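Local coordinates for protein-disulfide isomerase (Novosphingobium aromaticivorans, PDB 3GMF) that probably breaks, forms or rearranges disulfide bonds in other proteins, as a thioredoxin-fold isomerase thought to be tied to the membrane, at residues E147-A150 and K151-A155; S138-D141 and R142-N146; Q92-G95 and P96-N99. All coordinates share one frame; numbering follows the deposited sequence. Where two conformers were deposited one is given.

Overall arrangement
All three contacts are local helical turns, and all belong to the helical part of a thioredoxin-type chain rather than to its mixed sheet. Along the sequence interaction 3 comes first, where helix 90-93 gives way to helix 95-99. Interaction 2 follows on helix 137-144, and interaction 1 begins directly after it, at the start of helix 147-164, with centres about 14 Å apart. Asn146 closes interaction 2 and caps the helix of interaction 1, and both pack on helices 62-73 and 113-123. Interaction 3 stands apart, its centre about 24 Å from interaction 1 and 22 Å from interaction 2. The Cys73-Cys143 disulfide ties helix 137-144 to helix 62-73.

Interaction 1: E147-A150 and K151-A155; sequences EALA and KKLAA
Glu147 and Lys151 lie one turn apart at the start of helix 147-164, the glutamate CG passing the lysine CE at 4.2 Å. Lys151 leaves with CG beside its own backbone N (chi1 -72°) and then runs fully extended back toward the glutamate, its CG resting 3.3 Å from Glu147 O. The charged ends stop short of a salt bridge, with OE1 of Glu147 and NZ of Lys151 4.4 Å apart. On another side of the helix Leu153 brings its CD1 to CG of Leu149, a loose apolar touch at 4.3 Å. Both leucines also reach Asn72 of helix 62-73, while Ala150 and Glu147 meet Phe113 of helix 113-123.

Four successive i to i+4 bonds hold the backbone, among them Leu153 N to Leu149 O at 2.9 Å, and Asn146 OD1 caps Leu149 N. The first turns of helix 147-164 are amphipathic: leucines and Ala150 face neighbouring helices, and the acid near the N-terminal end probably interacts favourably with both the helix dipole and Lys151.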
ATOM      1  N   GLU A 147      -0.212   1.794  17.635  1.00 30.61           N
ATOM      2  CA  GLU A 147       0.690   2.919  17.412  1.00 33.80           C
ATOM      3  C   GLU A 147       2.137   2.485  17.213  1.00 33.44           C
ATOM      4  O   GLU A 147       2.883   3.156  16.486  1.00 29.04           O
ATOM      5  CB  GLU A 147       0.610   3.885  18.592  1.00 36.55           C
ATOM      6  CG  GLU A 147       1.245   5.238  18.351  1.00 45.92           C
ATOM      7  CD  GLU A 147       1.182   6.108  19.580  1.00 55.62           C
ATOM      8  OE1 GLU A 147       1.258   5.552  20.699  1.00 62.68           O
ATOM      9  OE2 GLU A 147       1.052   7.338  19.427  1.00 55.44           O
ATOM     10  N   ALA A 148       2.519   1.380  17.850  1.00 32.96           N
ATOM     11  CA  ALA A 148       3.861   0.797  17.677  1.00 36.75           C
ATOM     12  C   ALA A 148       4.082   0.446  16.216  1.00 35.07           C
ATOM     13  O   ALA A 148       5.121   0.771  15.650  1.00 31.54           O
ATOM     14  CB  ALA A 148       4.045  -0.445  18.554  1.00 37.25           C
ATOM     15  N   LEU A 149       3.086  -0.206  15.617  1.00 31.00           N
ATOM     16  CA  LEU A 149       3.118  -0.529  14.193  1.00 29.16           C
ATOM     17  C   LEU A 149       3.118   0.723  13.313  1.00 28.11           C
ATOM     18  O   LEU A 149       3.862   0.767  12.337  1.00 24.82           O
ATOM     19  CB  LEU A 149       1.979  -1.476  13.798  1.00 31.65           C
ATOM     20  CG  LEU A 149       1.966  -1.943  12.332  1.00 28.52           C
ATOM     21  CD1 LEU A 149       3.244  -2.700  11.952  1.00 32.91           C
ATOM     22  CD2 LEU A 149       0.713  -2.773  12.040  1.00 30.61           C
ATOM     23  N   ALA A 150       2.307   1.726  13.657  1.00 24.62           N
ATOM     24  CA  ALA A 150       2.289   2.991  12.924  1.00 28.16           C
ATOM     25  C   ALA A 150       3.689   3.601  12.891  1.00 29.77           C
ATOM     26  O   ALA A 150       4.136   4.087  11.861  1.00 24.37           O
ATOM     27  CB  ALA A 150       1.344   3.962  13.567  1.00 27.32           C
ATOM     28  N   LYS A 151       4.380   3.558  14.019  1.00 26.79           N
ATOM     29  CA  LYS A 151       5.743   4.106  14.077  1.00 24.46           C
ATOM     30  C   LYS A 151       6.720   3.352  13.173  1.00 24.47           C
ATOM     31  O   LYS A 151       7.611   3.967  12.577  1.00 22.72           O
ATOM     32  CB  LYS A 151       6.247   4.102  15.515  1.00 29.88           C
ATOM     33  CG  LYS A 151       5.568   5.148  16.382  1.00 25.49           C
ATOM     34  CD  LYS A 151       5.943   4.857  17.839  1.00 34.58           C
ATOM     35  CE  LYS A 151       5.409   5.899  18.787  1.00 38.98           C
ATOM     36  NZ  LYS A 151       5.663   5.438  20.183  1.00 38.63           N
ATOM     37  N   LYS A 152       6.540   2.038  13.084  1.00 22.20           N
ATOM     38  CA  LYS A 152       7.383   1.184  12.232  0.50 26.03           C
ATOM     39  C   LYS A 152       7.104   1.444  10.750  1.00 25.22           C
ATOM     40  O   LYS A 152       8.028   1.496   9.926  1.00 24.39           O
ATOM     41  CB  LYS A 152       7.185  -0.292  12.567  0.50 27.69           C
ATOM     42  CG  LYS A 152       7.671  -0.680  13.961  0.50 35.01           C
ATOM     43  CD  LYS A 152       9.196  -0.752  14.057  0.50 39.54           C
ATOM     44  CE  LYS A 152       9.709  -2.133  13.687  0.50 47.82           C
ATOM     45  NZ  LYS A 152      11.186  -2.221  13.813  0.50 50.13           N
ATOM     46  N   LEU A 153       5.829   1.629  10.423  1.00 23.94           N
ATOM     47  CA  LEU A 153       5.465   1.972   9.051  1.00 21.29           C
ATOM     48  C   LEU A 153       5.984   3.365   8.694  1.00 18.80           C
ATOM     49  O   LEU A 153       6.434   3.575   7.570  1.00 20.63           O
ATOM     50  CB  LEU A 153       3.960   1.899   8.839  1.00 22.29           C
ATOM     51  CG  LEU A 153       3.328   0.511   8.979  1.00 21.11           C
ATOM     52  CD1 LEU A 153       1.794   0.722   8.985  1.00 24.82           C
ATOM     53  CD2 LEU A 153       3.759  -0.459   7.889  1.00 26.90           C
ATOM     54  N   ALA A 154       5.927   4.303   9.642  1.00 18.86           N
ATOM     55  CA  ALA A 154       6.536   5.626   9.454  1.00 21.44           C
ATOM     56  C   ALA A 154       8.060   5.520   9.212  1.00 24.57           C
ATOM     57  O   ALA A 154       8.613   6.167   8.321  1.00 21.54           O
ATOM     58  CB  ALA A 154       6.246   6.522  10.653  1.00 20.34           C
ATOM     59  N   ALA A 155       8.715   4.645   9.967  1.00 24.85           N
ATOM     60  CA  ALA A 155      10.173   4.467   9.836  1.00 28.31           C
ATOM     61  C   ALA A 155      10.535   3.863   8.473  1.00 25.99           C
ATOM     62  O   ALA A 155      11.515   4.264   7.825  1.00 23.15           O
ATOM     63  CB  ALA A 155      10.712   3.595  10.995  1.00 27.49           C
TER

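Interaction 2: S138-D141 and R142-N146; sequences STLD and RCLSN
The Arg142 guanidinium folds back over the preceding turn of helix 137-144 and lays one face on Thr139, whose CA sits 3.4 Å above the plane, off-centre on the group. Its NH2 comes within 3.7 Å of Thr139 CG2, while Ser138 O approaches obliquely without a bond to the group. The bend at chi3 (-47°) turns the arginine back this way. Thr139 OG1, for its part, is hydrogen-bonded to Asp136, just before the helix.

Leu140 and Leu144 form the inward side. CD1 of Leu140 meets CG of Leu144 at 3.8 Å, the two side chains crossing at a slant. Both lean on Tyr127 and on Ile70 of helix 62-73, and Leu144 goes further, to Thr117 and Ala121 of helix 113-123. With an alanine in place of Leu144, Leu140 CD1 would probably lose its neighbour and a gap would open toward helices 62-73 and 113-123.

Cys143 is joined through SG to Cys73, a disulfide seen in the crystal that ties this helix to helix 62-73. The backbone bond from Leu144 N to Leu140 O is short at 2.8 Å, whereas the one from Ser145 N to Asp141 O, at 3.1 Å, is weak. The helix thus has two chemically distinct sides: a charged, flat group lies along the outer turn, and leucines and a covalent crosslink fasten the helix to the body of the protein.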
ATOM      1  N   SER A 138     -14.143  -5.124  17.170  1.00 54.18           N
ATOM      2  CA  SER A 138     -13.126  -5.354  18.200  0.50 53.89           C
ATOM      3  C   SER A 138     -11.746  -5.655  17.609  1.00 53.55           C
ATOM      4  O   SER A 138     -10.730  -5.175  18.117  1.00 53.23           O
ATOM      5  CB  SER A 138     -13.557  -6.474  19.159  0.50 54.95           C
ATOM      6  OG  SER A 138     -13.734  -7.707  18.476  0.50 51.95           O
ATOM      7  N   THR A 139     -11.720  -6.456  16.542  1.00 48.19           N
ATOM      8  CA  THR A 139     -10.473  -6.768  15.840  1.00 46.45           C
ATOM      9  C   THR A 139      -9.937  -5.498  15.164  1.00 41.49           C
ATOM     10  O   THR A 139      -8.733  -5.218  15.229  1.00 39.90           O
ATOM     11  CB  THR A 139     -10.670  -7.898  14.801  1.00 48.06           C
ATOM     12  OG1 THR A 139     -11.263  -9.032  15.445  1.00 57.14           O
ATOM     13  CG2 THR A 139      -9.342  -8.328  14.167  1.00 44.49           C
ATOM     14  N   LEU A 140     -10.838  -4.718  14.557  1.00 35.61           N
ATOM     15  CA  LEU A 140     -10.425  -3.469  13.886  1.00 35.81           C
ATOM     16  C   LEU A 140      -9.955  -2.405  14.887  1.00 37.84           C
ATOM     17  O   LEU A 140      -8.951  -1.731  14.640  1.00 36.23           O
ATOM     18  CB  LEU A 140     -11.508  -2.936  12.925  1.00 34.36           C
ATOM     19  CG  LEU A 140     -11.212  -1.652  12.117  1.00 31.07           C
ATOM     20  CD1 LEU A 140      -9.895  -1.740  11.356  1.00 43.96           C
ATOM     21  CD2 LEU A 140     -12.325  -1.325  11.155  1.00 33.27           C
ATOM     22  N   ASP A 141     -10.641  -2.290  16.026  1.00 37.16           N
ATOM     23  CA  ASP A 141     -10.215  -1.383  17.111  1.00 44.33           C
ATOM     24  C   ASP A 141      -8.771  -1.614  17.569  1.00 43.34           C
ATOM     25  O   ASP A 141      -8.022  -0.648  17.742  1.00 42.68           O
ATOM     26  CB  ASP A 141     -11.130  -1.501  18.341  1.00 49.49           C
ATOM     27  CG  ASP A 141     -12.484  -0.843  18.143  1.00 56.83           C
ATOM     28  OD1 ASP A 141     -12.612   0.046  17.274  1.00 52.75           O
ATOM     29  OD2 ASP A 141     -13.425  -1.226  18.873  1.00 67.98           O
ATOM     30  N   ARG A 142      -8.409  -2.885  17.772  1.00 41.54           N
ATOM     31  CA  ARG A 142      -7.067  -3.276  18.200  1.00 46.44           C
ATOM     32  C   ARG A 142      -6.051  -2.880  17.136  1.00 49.33           C
ATOM     33  O   ARG A 142      -4.999  -2.312  17.452  1.00 49.26           O
ATOM     34  CB  ARG A 142      -6.978  -4.786  18.447  1.00 48.68           C
ATOM     35  CG  ARG A 142      -7.630  -5.267  19.732  1.00 48.78           C
ATOM     36  CD  ARG A 142      -7.178  -6.690  20.096  1.00 56.20           C
ATOM     37  NE  ARG A 142      -7.220  -7.632  18.969  1.00 62.39           N
ATOM     38  CZ  ARG A 142      -8.294  -8.332  18.592  1.00 63.26           C
ATOM     39  NH1 ARG A 142      -9.453  -8.210  19.233  1.00 60.99           N
ATOM     40  NH2 ARG A 142      -8.208  -9.158  17.557  1.00 61.65           N
ATOM     41  N   CYS A 143      -6.380  -3.164  15.880  1.00 47.08           N
ATOM     42  CA  CYS A 143      -5.544  -2.827  14.726  0.50 43.66           C
ATOM     43  C   CYS A 143      -5.304  -1.301  14.670  1.00 41.24           C
ATOM     44  O   CYS A 143      -4.169  -0.849  14.518  1.00 39.41           O
ATOM     45  CB  CYS A 143      -6.120  -3.345  13.384  0.50 46.02           C
ATOM     46  SG  CYS A 143      -6.167  -5.160  13.148  0.50 49.31           S
ATOM     47  N   LEU A 144      -6.384  -0.531  14.762  1.00 35.94           N
ATOM     48  CA  LEU A 144      -6.278   0.935  14.684  1.00 34.40           C
ATOM     49  C   LEU A 144      -5.565   1.608  15.852  1.00 34.01           C
ATOM     50  O   LEU A 144      -5.176   2.779  15.741  1.00 36.48           O
ATOM     51  CB  LEU A 144      -7.652   1.585  14.540  1.00 35.38           C
ATOM     52  CG  LEU A 144      -8.503   1.214  13.328  1.00 37.97           C
ATOM     53  CD1 LEU A 144      -9.799   1.971  13.437  1.00 38.54           C
ATOM     54  CD2 LEU A 144      -7.785   1.494  12.000  1.00 34.91           C
ATOM     55  N   SER A 145      -5.432   0.904  16.972  1.00 37.81           N
ATOM     56  CA  SER A 145      -4.747   1.450  18.147  0.50 40.31           C
ATOM     57  C   SER A 145      -3.267   1.057  18.198  1.00 39.20           C
ATOM     58  O   SER A 145      -2.536   1.497  19.085  1.00 39.92           O
ATOM     59  CB  SER A 145      -5.463   1.043  19.447  0.50 39.77           C
ATOM     60  OG  SER A 145      -5.565  -0.362  19.575  0.50 39.93           O
ATOM     61  N   ASN A 146      -2.830   0.235  17.240  1.00 37.16           N
ATOM     62  CA  ASN A 146      -1.436  -0.246  17.188  1.00 31.78           C
ATOM     63  C   ASN A 146      -0.471   0.865  16.723  1.00 37.11           C
ATOM     64  O   ASN A 146       0.034   0.869  15.589  1.00 29.16           O
ATOM     65  CB  ASN A 146      -1.332  -1.522  16.334  1.00 32.57           C
ATOM     66  CG  ASN A 146      -0.019  -2.281  16.541  1.00 25.04           C
ATOM     67  OD1 ASN A 146       0.913  -1.781  17.166  1.00 34.25           O
ATOM     68  ND2 ASN A 146       0.067  -3.474  15.979  1.00 30.71           N
TER

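Interaction 3: Q92-G95 and P96-N99; sequences QWIG and PLAN
Backbone bonds come first at this junction, where Ile94 O takes Leu97 N at 2.9 Å. That donor stands above the carbonyl plane, 37° out of it, as the chain turns into helix 95-99. Gly95 O is used twice: Asn99 N reaches it at 3.0 Å, and Ala98 N adds a weak bond. Pro96 has no N-H to give, which suits the first turn of a helix.

A single water bridges the same turn. It donates to Ile94 O at 2.6 Å and accepts from Ala98 N at 3.1 Å, so that both Ile94 O and Ala98 N have two partners.

The apolar part is slight. Ile94 and Leu97 run alongside each other in the same direction, with CG1 of Ile94 4.1 Å from CB of Leu97; the isoleucine sends CG1 anti to its backbone N (chi1 -153°), which brings that branch alongside the leucine.

Among the aromatic groups, the Trp93 indole has Ile94 CB over one face, near the rim. It meets Phe86, Phe126 and Phe129 edge-to-face, and its NE1 is hydrogen-bonded to Phe86 O. What secures the junction is therefore a buried indole in an aromatic cluster at one end and, at the other, Ile94 O shared between an amide and a water and Gly95 O between two amides, with little hydrophobic packing across the turn itself.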
ATOM      1  N   GLN A  92     -14.484   3.494  -4.437  1.00 36.97           N
ATOM      2  CA  GLN A  92     -15.624   3.205  -3.570  1.00 39.68           C
ATOM      3  C   GLN A  92     -15.470   3.735  -2.146  1.00 42.38           C
ATOM      4  O   GLN A  92     -16.482   4.059  -1.514  1.00 40.29           O
ATOM      5  CB  GLN A  92     -15.959   1.696  -3.509  1.00 44.37           C
ATOM      6  CG  GLN A  92     -15.621   0.834  -4.742  1.00 54.36           C
ATOM      7  CD  GLN A  92     -16.080   1.417  -6.074  1.00 57.68           C
ATOM      8  OE1 GLN A  92     -17.237   1.816  -6.236  1.00 62.66           O
ATOM      9  NE2 GLN A  92     -15.163   1.451  -7.044  1.00 50.63           N
ATOM     10  N   TRP A  93     -14.239   3.804  -1.619  1.00 29.00           N
ATOM     11  CA  TRP A  93     -14.060   4.222  -0.227  1.00 23.60           C
ATOM     12  C   TRP A  93     -13.444   5.607  -0.040  1.00 25.26           C
ATOM     13  O   TRP A  93     -13.567   6.186   1.034  1.00 25.08           O
ATOM     14  CB  TRP A  93     -13.291   3.187   0.644  1.00 29.16           C
ATOM     15  CG  TRP A  93     -11.856   2.899   0.193  1.00 26.14           C
ATOM     16  CD1 TRP A  93     -11.441   1.840  -0.572  1.00 26.28           C
ATOM     17  CD2 TRP A  93     -10.673   3.672   0.473  1.00 23.26           C
ATOM     18  NE1 TRP A  93     -10.078   1.894  -0.773  1.00 24.12           N
ATOM     19  CE2 TRP A  93      -9.585   3.018  -0.167  1.00 21.66           C
ATOM     20  CE3 TRP A  93     -10.428   4.857   1.189  1.00 26.82           C
ATOM     21  CZ2 TRP A  93      -8.269   3.507  -0.107  1.00 24.05           C
ATOM     22  CZ3 TRP A  93      -9.118   5.345   1.245  1.00 24.07           C
ATOM     23  CH2 TRP A  93      -8.058   4.667   0.598  1.00 19.79           C
ATOM     24  N   ILE A  94     -12.815   6.146  -1.073  1.00 19.29           N
ATOM     25  CA  ILE A  94     -11.983   7.362  -0.844  1.00 23.42           C
ATOM     26  C   ILE A  94     -12.780   8.677  -0.962  1.00 21.90           C
ATOM     27  O   ILE A  94     -12.237   9.773  -0.776  1.00 21.11           O
ATOM     28  CB  ILE A  94     -10.710   7.361  -1.741  1.00 27.95           C
ATOM     29  CG1 ILE A  94      -9.568   8.167  -1.099  1.00 24.97           C
ATOM     30  CG2 ILE A  94     -11.031   7.852  -3.140  1.00 21.77           C
ATOM     31  CD1 ILE A  94      -8.202   7.961  -1.747  1.00 26.58           C
ATOM     32  N   GLY A  95     -14.081   8.566  -1.245  1.00 23.57           N
ATOM     33  CA  GLY A  95     -14.926   9.747  -1.456  1.00 24.50           C
ATOM     34  C   GLY A  95     -14.801  10.852  -0.414  1.00 21.66           C
ATOM     35  O   GLY A  95     -14.762  12.032  -0.787  1.00 23.08           O
ATOM     36  N   PRO A  96     -14.749  10.497   0.896  1.00 19.88           N
ATOM     37  CA  PRO A  96     -14.600  11.563   1.902  1.00 22.36           C
ATOM     38  C   PRO A  96     -13.344  12.422   1.784  1.00 22.21           C
ATOM     39  O   PRO A  96     -13.322  13.513   2.339  1.00 21.70           O
ATOM     40  CB  PRO A  96     -14.589  10.808   3.225  1.00 24.00           C
ATOM     41  CG  PRO A  96     -15.386   9.555   2.938  1.00 24.92           C
ATOM     42  CD  PRO A  96     -14.970   9.189   1.550  1.00 23.81           C
ATOM     43  N   LEU A  97     -12.307  11.941   1.096  1.00 18.87           N
ATOM     44  CA  LEU A  97     -11.146  12.807   0.863  1.00 23.64           C
ATOM     45  C   LEU A  97     -11.554  14.068   0.101  1.00 23.48           C
ATOM     46  O   LEU A  97     -11.138  15.173   0.464  1.00 24.45           O
ATOM     47  CB  LEU A  97     -10.041  12.054   0.097  1.00 26.14           C
ATOM     48  CG  LEU A  97      -8.855  12.918  -0.351  1.00 29.78           C
ATOM     49  CD1 LEU A  97      -8.135  13.542   0.836  1.00 30.37           C
ATOM     50  CD2 LEU A  97      -7.894  12.100  -1.216  1.00 31.95           C
ATOM     51  N   ALA A  98     -12.372  13.912  -0.942  1.00 23.14           N
ATOM     52  CA  ALA A  98     -12.866  15.064  -1.703  1.00 25.74           C
ATOM     53  C   ALA A  98     -14.017  15.807  -1.024  1.00 27.03           C
ATOM     54  O   ALA A  98     -14.053  17.036  -1.033  1.00 26.90           O
ATOM     55  CB  ALA A  98     -13.296  14.637  -3.070  1.00 27.45           C
ATOM     56  N   ASN A  99     -14.950  15.048  -0.455  1.00 20.92           N
ATOM     57  CA  ASN A  99     -16.242  15.558  -0.049  1.00 22.96           C
ATOM     58  C   ASN A  99     -16.296  16.115   1.369  1.00 20.09           C
ATOM     59  O   ASN A  99     -17.244  16.824   1.713  1.00 23.90           O
ATOM     60  CB  ASN A  99     -17.315  14.463  -0.230  1.00 24.59           C
ATOM     61  CG  ASN A  99     -17.617  14.165  -1.706  1.00 26.89           C
ATOM     62  OD1 ASN A  99     -17.391  15.001  -2.589  1.00 28.19           O
ATOM     63  ND2 ASN A  99     -18.124  12.960  -1.974  1.00 32.63           N
TER
HETATM   64  O   HOH W   1     -12.006  11.425  -2.834  1.00 36.64           O